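Local coordinates for G protein alpha subunit (Entamoeba histolytica, PDB 4FID), which probably transduces signals from membrane receptors as the guanine-nucleotide-binding, GTP-hydrolysing alpha subunit of a heterotrimeric G protein, at residues 46-51 and 142-147; 126-129 and 133-136; 54-59 and 104-109; 74-79 and 91-96; 24-27 and 32-35. One frame throughout, in Å; residues are numbered along the deposited sequence.

Interaction 1 (46-51 and 142-147); sequences CSNVVT and IHNRTK. With GDP (guanosine-5'-diphosphate), chain C.
Asn48 and Asn144 mark the nearest backbone approach of the two segments, with their CA atoms 8.3 Å apart, so only side chains can bridge the gap. Residues 46-51 are a stretch within helix 42-62, the long helix of the all-helical domain of a G-alpha subunit. Residues 142-147 start on the last turn of helix 138-143, and Asn144 is the first residue to leave helical backbone angles. The chain then runs on as loop toward Thr148, a predicted magnesium ligand, as expected for the first switch region of this family.

The two amides approach from opposite directions. Asn144 holds CG anti to its backbone N (chi1 -165°), which brings OD1 nearer the helix, and ND2 of Asn48 donates to this OD1 over 2.7 Å. The N-H...O angle of 145° shows a moderately bent bond. OD1 lies close to the amide plane of Asn48, while the donor is tilted from the carbonyl plane of Asn144; the two amide planes are turned 39° against each other. On its other branch Asn144 makes a weak bond from ND2 to Ser44 OG, so both ends of its amide face helix 42-62. Leu122 packs against both asparagines.

Arg145 leans its CB toward Asn48 ND2, 4.4 Å away, but its chain bends at chi2 and chi3 and carries the guanidinium toward GDP. There the ribose O4' lies in the guanidinium plane at its edge, and NE of Arg145 donates to O3' of GDP at 3.2 Å.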
# COMPACT_ATOMS: atom_id res chain seq x y z
N CYS A 46 -13.95 3.54 -11.68
CA CYS A 46 -14.62 4.66 -12.31
C CYS A 46 -15.09 5.70 -11.28
O CYS A 46 -14.96 6.90 -11.49
CB CYS A 46 -15.77 4.18 -13.21
SG CYS A 46 -15.16 3.28 -14.69
N SER A 47 -15.59 5.23 -10.15
CA SER A 47 -15.99 6.10 -9.05
C SER A 47 -14.81 6.91 -8.47
O SER A 47 -14.92 8.13 -8.26
CB SER A 47 -16.65 5.26 -7.95
OG SER A 47 -17.08 6.08 -6.89
N ASN A 48 -13.70 6.22 -8.19
CA ASN A 48 -12.49 6.87 -7.70
C ASN A 48 -11.97 8.00 -8.60
O ASN A 48 -11.38 8.97 -8.12
CB ASN A 48 -11.36 5.85 -7.51
CG ASN A 48 -11.61 4.91 -6.37
OD1 ASN A 48 -12.53 5.12 -5.59
ND2 ASN A 48 -10.80 3.86 -6.27
N VAL A 49 -12.17 7.87 -9.92
CA VAL A 49 -11.73 8.91 -10.84
C VAL A 49 -12.41 10.21 -10.45
O VAL A 49 -11.75 11.24 -10.29
CB VAL A 49 -12.02 8.57 -12.35
CG1 VAL A 49 -11.81 9.80 -13.23
CG2 VAL A 49 -11.14 7.42 -12.84
N VAL A 50 -13.73 10.15 -10.26
CA VAL A 50 -14.51 11.35 -9.97
C VAL A 50 -14.33 11.85 -8.54
O VAL A 50 -14.08 13.04 -8.31
CB VAL A 50 -16.01 11.15 -10.28
CG1 VAL A 50 -16.81 12.37 -9.85
CG2 VAL A 50 -16.22 10.87 -11.77
N THR A 51 -14.41 10.94 -7.57
CA THR A 51 -14.33 11.36 -6.17
C THR A 51 -12.97 11.97 -5.82
O THR A 51 -12.91 12.97 -5.12
CB THR A 51 -14.77 10.25 -5.17
OG1 THR A 51 -13.78 9.21 -5.10
CG2 THR A 51 -16.10 9.66 -5.58
N ILE A 142 -3.59 -3.10 -9.38
CA ILE A 142 -2.46 -2.82 -8.51
C ILE A 142 -2.59 -1.43 -7.90
O ILE A 142 -2.35 -1.25 -6.70
CB ILE A 142 -1.11 -2.86 -9.28
CG1 ILE A 142 -0.73 -4.30 -9.67
CG2 ILE A 142 0.02 -2.14 -8.47
CD1 ILE A 142 -0.65 -5.22 -8.51
N HIS A 143 -3.00 -0.47 -8.72
CA HIS A 143 -3.01 0.93 -8.28
C HIS A 143 -4.30 1.38 -7.62
O HIS A 143 -4.33 2.42 -6.96
CB HIS A 143 -2.72 1.86 -9.46
CG HIS A 143 -1.29 1.85 -9.88
ND1 HIS A 143 -0.80 0.96 -10.81
CD2 HIS A 143 -0.25 2.63 -9.51
CE1 HIS A 143 0.49 1.18 -10.99
NE2 HIS A 143 0.85 2.19 -10.22
N ASN A 144 -5.36 0.62 -7.80
CA ASN A 144 -6.62 1.08 -7.26
C ASN A 144 -6.79 0.75 -5.79
O ASN A 144 -6.33 -0.27 -5.31
CB ASN A 144 -7.81 0.56 -8.04
CG ASN A 144 -9.07 1.31 -7.72
OD1 ASN A 144 -9.09 2.54 -7.82
ND2 ASN A 144 -10.13 0.59 -7.31
N ARG A 145 -7.46 1.65 -5.09
CA ARG A 145 -7.74 1.44 -3.68
C ARG A 145 -8.93 0.50 -3.49
O ARG A 145 -10.02 0.76 -4.00
CB ARG A 145 -7.98 2.80 -3.02
CG ARG A 145 -6.95 3.84 -3.44
CD ARG A 145 -6.59 4.80 -2.31
NE ARG A 145 -5.32 4.49 -1.66
CZ ARG A 145 -4.92 5.05 -0.52
NH1 ARG A 145 -5.69 5.94 0.09
NH2 ARG A 145 -3.74 4.72 0.02
N THR A 146 -8.72 -0.60 -2.77
CA THR A 146 -9.83 -1.44 -2.32
C THR A 146 -9.70 -1.77 -0.84
O THR A 146 -8.60 -1.81 -0.29
CB THR A 146 -9.95 -2.78 -3.10
OG1 THR A 146 -8.68 -3.44 -3.13
CG2 THR A 146 -10.44 -2.53 -4.52
N LYS A 147 -10.85 -1.99 -0.19
CA LYS A 147 -10.88 -2.42 1.20
C LYS A 147 -10.97 -3.93 1.29
O LYS A 147 -12.03 -4.50 1.04
CB LYS A 147 -12.10 -1.83 1.90
CG LYS A 147 -12.13 -0.32 1.96
CD LYS A 147 -13.44 0.16 2.55
CE LYS A 147 -13.56 1.67 2.52
NZ LYS A 147 -14.93 2.12 2.90
PB GDP C . -4.38 -2.79 2.82
O1B GDP C . -5.52 -3.52 2.15
O2B GDP C . -4.90 -2.10 4.06
O3B GDP C . -3.35 -3.83 3.21
O3A GDP C . -3.70 -1.67 1.86
PA GDP C . -3.93 -1.57 0.25
O1A GDP C . -3.13 -2.62 -0.50
O2A GDP C . -5.40 -1.68 -0.11
O5' GDP C . -3.41 -0.08 -0.12
C5' GDP C . -4.30 0.85 -0.75
C4' GDP C . -3.57 1.81 -1.70
O4' GDP C . -2.16 1.91 -1.42
C3' GDP C . -3.70 1.41 -3.17
O3' GDP C . -4.27 2.50 -3.93
C2' GDP C . -2.28 1.08 -3.62
O2' GDP C . -2.08 1.42 -5.01
C1' GDP C . -1.43 1.90 -2.65
N9 GDP C . -0.05 1.36 -2.48
C8 GDP C . 0.33 0.22 -1.86
N7 GDP C . 1.69 0.07 -1.91
C5 GDP C . 2.19 1.12 -2.57
C6 GDP C . 3.54 1.60 -2.99
O6 GDP C . 4.56 0.95 -2.72
N1 GDP C . 3.63 2.74 -3.67
C2 GDP C . 2.54 3.48 -3.98
N2 GDP C . 2.71 4.63 -4.66
N3 GDP C . 1.28 3.12 -3.63
C4 GDP C . 1.05 1.97 -2.94

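Interaction 2 (126-129 and 133-136); sequences VKRI and DYVP
Tyr134 lays its ring against the backbone at the end of the short helix 126-129, with one ring face against Ile129. With chi1 at 159°, CG points away from the backbone N and the ring lies over the turn. Ile129 CA then sits 3.7 Å from the ring centroid, 8° off the normal, a CH-pi contact almost straight above the centre. The opposite face receives the backbone N of Pro136, offset toward the rim, so the ring is held between two parts of its own chain.

Ile129 and Tyr134 point the same way and lie side by side; the branch CG2 packs on CE2 at 3.8 Å, while CG1 reaches CZ at 4.0 Å. Arg128 comes from another direction. Its chain is extended as far as CD and then bends at chi3 (51°), bringing NH1 to 3.9 Å from Tyr134 CE1, with the guanidinium steeply inclined to the ring.

Both polar tips find the same partner: Arg128 NH1 forms a salt bridge with Asp140 OD2, and Tyr134 OH is hydrogen-bonded to that same oxygen, while Arg128 NH2 bonds Asn125 OD1. The contact thus sets a ring packed between backbone atoms beside a carboxylate shared by Arg128 and Tyr134, whose negative charge would be expected to be partly offset by the arginine.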
# COMPACT_ATOMS: atom_id res chain seq x y z
N VAL A 126 -7.30 8.36 -17.60
CA VAL A 126 -8.72 8.67 -17.76
C VAL A 126 -9.30 8.39 -19.16
O VAL A 126 -10.41 7.88 -19.29
CB VAL A 126 -9.07 10.10 -17.31
CG1 VAL A 126 -8.66 11.12 -18.36
CG2 VAL A 126 -10.56 10.19 -17.04
N LYS A 127 -8.53 8.70 -20.21
CA LYS A 127 -8.96 8.42 -21.58
C LYS A 127 -9.32 6.94 -21.74
O LYS A 127 -10.28 6.61 -22.42
CB LYS A 127 -7.88 8.79 -22.59
CG LYS A 127 -7.60 10.28 -22.75
CD LYS A 127 -6.34 10.49 -23.59
CE LYS A 127 -6.05 11.96 -23.88
NZ LYS A 127 -4.72 12.15 -24.57
N ARG A 128 -8.56 6.06 -21.10
CA ARG A 128 -8.79 4.63 -21.22
C ARG A 128 -9.84 4.09 -20.24
O ARG A 128 -10.49 3.08 -20.53
CB ARG A 128 -7.48 3.87 -21.08
CG ARG A 128 -7.62 2.34 -21.20
CD ARG A 128 -6.27 1.65 -20.97
NE ARG A 128 -5.66 2.11 -19.73
CZ ARG A 128 -5.74 1.49 -18.55
NH1 ARG A 128 -6.37 0.34 -18.44
NH2 ARG A 128 -5.16 2.03 -17.49
N ILE A 129 -10.01 4.74 -19.09
CA ILE A 129 -10.96 4.29 -18.08
C ILE A 129 -12.38 4.71 -18.44
O ILE A 129 -13.36 4.03 -18.13
CB ILE A 129 -10.62 4.84 -16.66
CG1 ILE A 129 -9.32 4.23 -16.13
CG2 ILE A 129 -11.75 4.60 -15.67
CD1 ILE A 129 -8.68 5.08 -15.06
N ASP A 133 -16.36 0.42 -23.32
CA ASP A 133 -16.12 -1.01 -23.20
C ASP A 133 -14.97 -1.35 -22.26
O ASP A 133 -14.54 -2.50 -22.18
CB ASP A 133 -15.83 -1.61 -24.58
CG ASP A 133 -14.54 -1.07 -25.18
OD1 ASP A 133 -14.42 0.16 -25.33
OD2 ASP A 133 -13.65 -1.89 -25.52
N TYR A 134 -14.48 -0.33 -21.55
CA TYR A 134 -13.31 -0.45 -20.68
C TYR A 134 -13.39 -1.61 -19.69
O TYR A 134 -14.34 -1.71 -18.93
CB TYR A 134 -13.07 0.88 -19.93
CG TYR A 134 -12.25 0.76 -18.66
CD1 TYR A 134 -10.90 0.42 -18.72
CD2 TYR A 134 -12.82 0.99 -17.40
CE1 TYR A 134 -10.14 0.29 -17.58
CE2 TYR A 134 -12.06 0.88 -16.23
CZ TYR A 134 -10.72 0.52 -16.33
OH TYR A 134 -9.92 0.40 -15.23
N VAL A 135 -12.39 -2.48 -19.73
CA VAL A 135 -12.23 -3.51 -18.71
C VAL A 135 -10.87 -3.27 -18.04
O VAL A 135 -9.85 -3.10 -18.72
CB VAL A 135 -12.39 -4.97 -19.29
CG1 VAL A 135 -11.62 -5.14 -20.58
CG2 VAL A 135 -11.97 -6.02 -18.29
N PRO A 136 -10.86 -3.19 -16.69
CA PRO A 136 -9.63 -2.93 -15.94
C PRO A 136 -8.53 -3.93 -16.25
O PRO A 136 -8.80 -5.10 -16.46
CB PRO A 136 -10.08 -3.07 -14.48
CG PRO A 136 -11.50 -2.69 -14.49
CD PRO A 136 -12.03 -3.24 -15.80

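Interaction 3 (54-59 and 104-109); sequences RTLIEQ and QATYEE
Leu56 and Thr106 meet where helix 42-62 crosses helix 101-108, their CA atoms 6.5 Å apart. The local axes, taken over 54-59 and 104-108, pass at 9.2 Å, and their directions differ by 95°. At so steep a crossing the helices share a small patch rather than a long groove, which fits the modest 187 Å² buried between the segments.

Thr106 points across the contact. It turns its methyl CG2, opposite the backbone N, into the interface in place of the hydroxyl (chi1, measured to OG1, is -63°). This methyl is received by one turn of the facing helix: the CB of Gln59 touches it at 3.6 Å, and both the carbonyl oxygen and the CD2 of Leu56 approach it at 3.7 Å. OG1 is turned to its own helix, where it is hydrogen-bonded to Gly102 O.

Leu56 starts from a CB that does not aim at the partner, yet its CD2 branch reaches over to the backbone of Tyr107, lying 3.7 Å from CA and 4.0 Å from CB. Tyr107 therefore contributes mainly the root of its side chain; its ring meets Trp98 edge-to-face. Gln59 likewise offers its CB, while the chain bends at chi2 (-55°) and carries the amide away from Thr106.

Phe123 of helix 119-124 adds to the apolar surroundings of Leu56. The arrangement is a nearly perpendicular helix-helix packing within the all-helical domain, in which, as in other G-alpha subunits, shorter helices surround one long helix.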
# COMPACT_ATOMS: atom_id res chain seq x y z
N ARG A 54 -13.12 15.51 -7.29
CA ARG A 54 -13.96 16.35 -6.43
C ARG A 54 -13.15 16.81 -5.23
O ARG A 54 -13.17 17.98 -4.88
CB ARG A 54 -15.21 15.60 -5.95
CG ARG A 54 -16.25 15.36 -7.03
CD ARG A 54 -17.42 14.54 -6.53
NE ARG A 54 -18.43 14.40 -7.58
CZ ARG A 54 -19.49 13.59 -7.52
NH1 ARG A 54 -19.72 12.82 -6.46
NH2 ARG A 54 -20.33 13.54 -8.55
N THR A 55 -12.42 15.87 -4.62
CA THR A 55 -11.54 16.16 -3.48
C THR A 55 -10.59 17.33 -3.76
O THR A 55 -10.48 18.24 -2.96
CB THR A 55 -10.68 14.92 -3.10
OG1 THR A 55 -11.53 13.84 -2.70
CG2 THR A 55 -9.68 15.23 -1.97
N LEU A 56 -9.89 17.27 -4.90
CA LEU A 56 -8.95 18.33 -5.26
C LEU A 56 -9.66 19.66 -5.51
O LEU A 56 -9.20 20.71 -5.06
CB LEU A 56 -8.08 17.94 -6.48
CG LEU A 56 -6.88 17.01 -6.26
CD1 LEU A 56 -6.32 16.40 -7.57
CD2 LEU A 56 -5.79 17.75 -5.52
N ILE A 57 -10.79 19.63 -6.22
CA ILE A 57 -11.58 20.85 -6.42
C ILE A 57 -11.98 21.49 -5.08
O ILE A 57 -11.75 22.69 -4.88
CB ILE A 57 -12.85 20.61 -7.25
CG1 ILE A 57 -12.51 20.06 -8.63
CG2 ILE A 57 -13.64 21.88 -7.39
CD1 ILE A 57 -13.72 19.69 -9.50
N GLU A 58 -12.56 20.69 -4.19
CA GLU A 58 -12.90 21.14 -2.84
C GLU A 58 -11.68 21.68 -2.07
O GLU A 58 -11.71 22.78 -1.53
CB GLU A 58 -13.59 20.03 -2.05
CG GLU A 58 -13.67 20.27 -0.55
CD GLU A 58 -14.19 19.06 0.21
OE1 GLU A 58 -14.06 19.03 1.45
OE2 GLU A 58 -14.73 18.14 -0.44
N GLN A 59 -10.61 20.91 -2.04
CA GLN A 59 -9.36 21.37 -1.44
C GLN A 59 -8.79 22.65 -2.08
O GLN A 59 -8.19 23.47 -1.40
CB GLN A 59 -8.30 20.25 -1.40
CG GLN A 59 -8.64 19.09 -0.45
CD GLN A 59 -8.92 19.56 0.98
OE1 GLN A 59 -8.17 20.37 1.55
NE2 GLN A 59 -9.99 19.04 1.57
N GLN A 104 -3.13 21.70 -9.74
CA GLN A 104 -1.77 21.24 -9.57
C GLN A 104 -1.15 21.75 -8.26
O GLN A 104 -0.54 21.00 -7.50
CB GLN A 104 -0.94 21.65 -10.79
CG GLN A 104 0.18 20.68 -11.11
CD GLN A 104 -0.29 19.25 -11.27
OE1 GLN A 104 -1.41 18.99 -11.72
NE2 GLN A 104 0.56 18.30 -10.89
N ALA A 105 -1.33 23.04 -7.98
CA ALA A 105 -0.90 23.63 -6.71
C ALA A 105 -1.52 22.93 -5.48
O ALA A 105 -0.87 22.76 -4.44
CB ALA A 105 -1.22 25.13 -6.68
N THR A 106 -2.78 22.54 -5.62
CA THR A 106 -3.51 21.88 -4.55
C THR A 106 -3.01 20.46 -4.38
O THR A 106 -2.92 19.94 -3.25
CB THR A 106 -5.02 21.86 -4.86
OG1 THR A 106 -5.51 23.21 -4.93
CG2 THR A 106 -5.79 21.08 -3.80
N TYR A 107 -2.67 19.82 -5.49
CA TYR A 107 -2.15 18.46 -5.46
C TYR A 107 -0.82 18.41 -4.71
O TYR A 107 -0.57 17.48 -3.95
CB TYR A 107 -2.00 17.88 -6.87
CG TYR A 107 -1.32 16.53 -6.92
CD1 TYR A 107 -2.04 15.36 -6.72
CD2 TYR A 107 0.04 16.43 -7.18
CE1 TYR A 107 -1.42 14.12 -6.77
CE2 TYR A 107 0.67 15.20 -7.24
CZ TYR A 107 -0.06 14.05 -7.03
OH TYR A 107 0.56 12.83 -7.09
N GLU A 108 0.02 19.43 -4.92
CA GLU A 108 1.31 19.52 -4.23
C GLU A 108 1.17 19.75 -2.72
O GLU A 108 2.11 19.50 -1.97
CB GLU A 108 2.17 20.62 -4.85
CG GLU A 108 2.46 20.41 -6.33
CD GLU A 108 2.97 19.01 -6.64
OE1 GLU A 108 2.85 18.55 -7.80
OE2 GLU A 108 3.50 18.35 -5.71
N GLU A 109 0.01 20.21 -2.26
CA GLU A 109 -0.22 20.34 -0.82
C GLU A 109 -0.95 19.10 -0.28
O GLU A 109 -1.56 19.14 0.78
CB GLU A 109 -0.96 21.64 -0.49
CG GLU A 109 -0.20 22.90 -0.88
CD GLU A 109 -0.80 24.18 -0.31
OE1 GLU A 109 -0.20 25.27 -0.50
OE2 GLU A 109 -1.87 24.12 0.34

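Interaction 4 (74-79 and 91-96); sequences KEFTTE and VGDVEA
Phe76 and Asp93 are the nearest backbone pair, but their CA atoms remain 9.2 Å apart, so the loop residues 74-79 and the helix 90-99 segment meet through side chains alone. Here the loop between helices 42-62 and 90-99 folds back on the second of them, within the all-helical domain of the G-alpha subunit and away from the nucleotide site.

Phe76 keeps CG anti to its carbonyl carbon (chi1 -59°) and sends its ring toward the helix, edge first. Along that edge Asp93 OD2 lies 3.7 Å from CD2, and OD1 lies 3.8 Å from CE2 and in the plane of the ring. The carboxylate is turned 64° from the ring plane, and the two side chains run alongside one another with opposite headings. An anionic oxygen beside the polarised C-H rim is electrostatically reasonable, although this is not a hydrogen bond. OD2 of Asp93 is also hydrogen-bonded to Ser73 OG and, weakly, to Lys72 N, which is consistent with a fixed carboxylate. At the far end of the ring, CZ packs on Val94 CG2 at 4.0 Å.

The ring of Phe76 is thereby lodged between helices: Met53 and Ile57 of helix 42-62 touch it, as do Leu90 and Leu97 of helix 90-99, while Val94 also packs on Val126 of helix 126-129.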
# COMPACT_ATOMS: atom_id res chain seq x y z
N LYS A 74 -21.91 17.08 -15.82
CA LYS A 74 -22.81 16.66 -14.76
C LYS A 74 -22.06 16.25 -13.50
O LYS A 74 -22.49 16.56 -12.39
CB LYS A 74 -23.63 15.45 -15.22
CG LYS A 74 -24.15 15.51 -16.65
CD LYS A 74 -24.62 14.13 -17.12
CE LYS A 74 -25.07 14.13 -18.59
NZ LYS A 74 -25.41 12.75 -19.10
N GLU A 75 -20.96 15.54 -13.69
CA GLU A 75 -20.24 14.90 -12.58
C GLU A 75 -19.65 15.86 -11.53
O GLU A 75 -19.56 15.50 -10.35
CB GLU A 75 -19.15 13.96 -13.11
CG GLU A 75 -19.68 12.58 -13.52
CD GLU A 75 -20.21 12.53 -14.97
OE1 GLU A 75 -20.74 11.46 -15.35
OE2 GLU A 75 -20.08 13.54 -15.70
N PHE A 76 -19.27 17.06 -11.96
CA PHE A 76 -18.66 18.03 -11.05
C PHE A 76 -19.60 19.19 -10.70
O PHE A 76 -19.14 20.30 -10.42
CB PHE A 76 -17.34 18.55 -11.62
CG PHE A 76 -16.34 17.47 -11.88
CD1 PHE A 76 -15.84 16.71 -10.83
CD2 PHE A 76 -15.90 17.20 -13.16
CE1 PHE A 76 -14.93 15.70 -11.07
CE2 PHE A 76 -14.99 16.19 -13.40
CZ PHE A 76 -14.50 15.44 -12.35
N THR A 77 -20.90 18.93 -10.70
CA THR A 77 -21.90 19.89 -10.23
C THR A 77 -22.74 19.29 -9.10
O THR A 77 -23.79 19.82 -8.73
CB THR A 77 -22.85 20.30 -11.36
OG1 THR A 77 -23.73 19.21 -11.66
CG2 THR A 77 -22.06 20.69 -12.62
N THR A 78 -22.26 18.18 -8.53
CA THR A 78 -23.04 17.37 -7.61
C THR A 78 -22.17 16.60 -6.59
O THR A 78 -20.98 16.34 -6.82
CB THR A 78 -23.92 16.36 -8.40
OG1 THR A 78 -24.42 15.34 -7.52
CG2 THR A 78 -23.11 15.70 -9.50
N GLU A 79 -22.78 16.25 -5.45
CA GLU A 79 -22.12 15.41 -4.45
C GLU A 79 -22.68 13.99 -4.48
O GLU A 79 -22.24 13.12 -3.72
CB GLU A 79 -22.28 16.01 -3.05
CG GLU A 79 -21.02 15.90 -2.21
CD GLU A 79 -19.79 16.41 -2.95
OE1 GLU A 79 -18.79 15.67 -3.01
OE2 GLU A 79 -19.82 17.54 -3.47
N VAL A 91 -14.50 12.92 -19.41
CA VAL A 91 -13.12 12.78 -19.84
C VAL A 91 -12.43 14.13 -20.05
O VAL A 91 -11.34 14.39 -19.53
CB VAL A 91 -13.02 12.00 -21.15
CG1 VAL A 91 -11.57 11.72 -21.47
CG2 VAL A 91 -13.79 10.72 -21.04
N GLY A 92 -13.09 15.00 -20.81
CA GLY A 92 -12.47 16.22 -21.24
C GLY A 92 -12.08 17.11 -20.09
O GLY A 92 -10.99 17.65 -20.05
N ASP A 93 -12.97 17.26 -19.12
CA ASP A 93 -12.66 18.20 -18.05
C ASP A 93 -11.82 17.60 -16.92
O ASP A 93 -11.19 18.34 -16.17
CB ASP A 93 -13.87 19.03 -17.59
CG ASP A 93 -14.98 18.20 -17.05
OD1 ASP A 93 -14.85 16.95 -17.10
OD2 ASP A 93 -15.96 18.80 -16.55
N VAL A 94 -11.77 16.28 -16.83
CA VAL A 94 -10.74 15.65 -16.02
C VAL A 94 -9.34 16.05 -16.52
O VAL A 94 -8.47 16.38 -15.72
CB VAL A 94 -10.88 14.11 -15.92
CG1 VAL A 94 -9.61 13.48 -15.36
CG2 VAL A 94 -12.09 13.73 -15.08
N GLU A 95 -9.14 16.04 -17.84
CA GLU A 95 -7.81 16.36 -18.41
C GLU A 95 -7.45 17.83 -18.25
O GLU A 95 -6.30 18.17 -17.95
CB GLU A 95 -7.74 16.01 -19.88
CG GLU A 95 -7.69 14.56 -20.19
CD GLU A 95 -8.19 14.29 -21.58
OE1 GLU A 95 -8.82 15.20 -22.16
OE2 GLU A 95 -7.96 13.17 -22.10
N ALA A 96 -8.42 18.71 -18.50
CA ALA A 96 -8.25 20.14 -18.27
C ALA A 96 -8.02 20.44 -16.79
O ALA A 96 -7.11 21.18 -16.44
CB ALA A 96 -9.47 20.91 -18.78

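Interaction 5 (24-27 and 32-35); sequences QLKI and GFPE
Gly32 begins the second segment by returning toward the helix it has just left: its CA is 3.9 Å from that of Ile27, and its N donates to Lys26 O at 3.0 Å. That helix, 18-28, follows the GDP-binding P-loop of the Ras-like domain. The N-H...O angle of 156° is fairly straight, but the donor stands above the carbonyl plane rather than within it. Gly32 has a positive phi of 62°, a backbone setting that favours glycine, and its CA packs on Ile27 CD1 at 3.6 Å.

Phe33 follows and brings its ring back over helix 18-28. Lys26 and Ile27 meet it from different sides. The extended Lys26 chain runs roughly perpendicular to the Phe33 side chain and sets CD over one face, 4.0 Å from the centroid and 26° off the normal, a CH-pi contact displaced toward CZ. Ile27 instead places CD1 at the ring edge, in its plane, close to CD1 and CE1 of Phe33. The backbone of Phe33 is held as well, its N bonding Glu138 OE1 and its O accepting from Arg38 NE.

Pro34 then takes the N-cap position of helix 35-39, which Glu35 opens as the chain heads for the helical domain.

The chemistry is therefore mixed: Lys26 uses its aliphatic methylenes on the aromatic face, while NZ is left to a long, weak ion pair with Glu37, and one backbone bond ties the turn closed next to this apolar packing.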
# COMPACT_ATOMS: atom_id res chain seq x y z
N GLN A 24 0.21 -8.38 -6.17
CA GLN A 24 1.44 -8.36 -6.93
C GLN A 24 2.06 -9.75 -7.03
O GLN A 24 2.65 -10.10 -8.05
CB GLN A 24 2.42 -7.37 -6.31
CG GLN A 24 3.53 -6.96 -7.22
CD GLN A 24 3.05 -6.14 -8.40
OE1 GLN A 24 2.96 -4.91 -8.33
NE2 GLN A 24 2.75 -6.82 -9.51
N LEU A 25 1.93 -10.54 -5.97
CA LEU A 25 2.51 -11.88 -5.94
C LEU A 25 1.63 -12.84 -6.72
O LEU A 25 2.14 -13.79 -7.32
CB LEU A 25 2.67 -12.40 -4.50
CG LEU A 25 3.69 -11.66 -3.63
CD1 LEU A 25 3.56 -12.07 -2.18
CD2 LEU A 25 5.10 -11.91 -4.15
N LYS A 26 0.32 -12.60 -6.71
CA LYS A 26 -0.56 -13.39 -7.56
C LYS A 26 -0.24 -13.11 -9.03
O LYS A 26 -0.24 -14.05 -9.84
CB LYS A 26 -2.04 -13.17 -7.27
CG LYS A 26 -2.91 -14.38 -7.58
CD LYS A 26 -4.41 -14.07 -7.61
CE LYS A 26 -5.23 -15.32 -7.96
NZ LYS A 26 -6.66 -15.07 -8.31
N ILE A 27 0.03 -11.85 -9.38
CA ILE A 27 0.40 -11.53 -10.76
C ILE A 27 1.73 -12.19 -11.13
O ILE A 27 1.86 -12.79 -12.20
CB ILE A 27 0.54 -10.00 -11.07
CG1 ILE A 27 -0.74 -9.20 -10.81
CG2 ILE A 27 0.93 -9.82 -12.50
CD1 ILE A 27 -1.92 -9.82 -11.42
N GLY A 32 -2.18 -14.47 -12.10
CA GLY A 32 -2.78 -13.17 -12.32
C GLY A 32 -4.28 -13.23 -12.16
O GLY A 32 -4.82 -14.15 -11.54
N PHE A 33 -4.96 -12.24 -12.71
CA PHE A 33 -6.40 -12.13 -12.60
C PHE A 33 -7.03 -12.21 -13.97
O PHE A 33 -6.67 -11.46 -14.88
CB PHE A 33 -6.78 -10.83 -11.91
CG PHE A 33 -6.26 -10.72 -10.50
CD1 PHE A 33 -4.93 -10.34 -10.27
CD2 PHE A 33 -7.07 -11.02 -9.42
CE1 PHE A 33 -4.44 -10.25 -8.97
CE2 PHE A 33 -6.59 -10.93 -8.12
CZ PHE A 33 -5.27 -10.55 -7.90
N PRO A 34 -7.96 -13.16 -14.14
CA PRO A 34 -8.70 -13.35 -15.38
C PRO A 34 -9.71 -12.23 -15.62
O PRO A 34 -10.16 -11.57 -14.69
CB PRO A 34 -9.41 -14.68 -15.17
CG PRO A 34 -9.44 -14.88 -13.70
CD PRO A 34 -8.20 -14.23 -13.17
N GLU A 35 -10.06 -12.05 -16.88
CA GLU A 35 -10.92 -10.95 -17.27
C GLU A 35 -12.16 -10.78 -16.40
O GLU A 35 -12.52 -9.66 -16.07
CB GLU A 35 -11.32 -11.07 -18.74
CG GLU A 35 -12.15 -9.89 -19.24
CD GLU A 35 -12.57 -10.03 -20.69
OE1 GLU A 35 -12.21 -11.05 -21.33
OE2 GLU A 35 -13.27 -9.13 -21.19

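In the fold
Interactions 1, 3 and 4 gather round helix 42-62, which supplies segments to interactions 1 and 3 and packing for Phe76 in interaction 4; Arg54 NH2 reaches Glu75 O at 2.8 Å, probably a hydrogen bond. Interaction 2, centred about 13 Å from interaction 1, joins it through Cys46 SG on Ile129 CG2 (3.8 Å), and meets interaction 4 through Val126 on Val94. Interaction 1 contacts GDP directly. By nearest atoms, Tyr107 of interaction 3 and Phe33 of interaction 5 stay about 9 and 11 Å from the nucleotide. Interaction 5, where the helix following the P-loop meets the loop after it, lies about 33 Å by centres from interaction 3; its Gln24 side chain packs with that of Ile142.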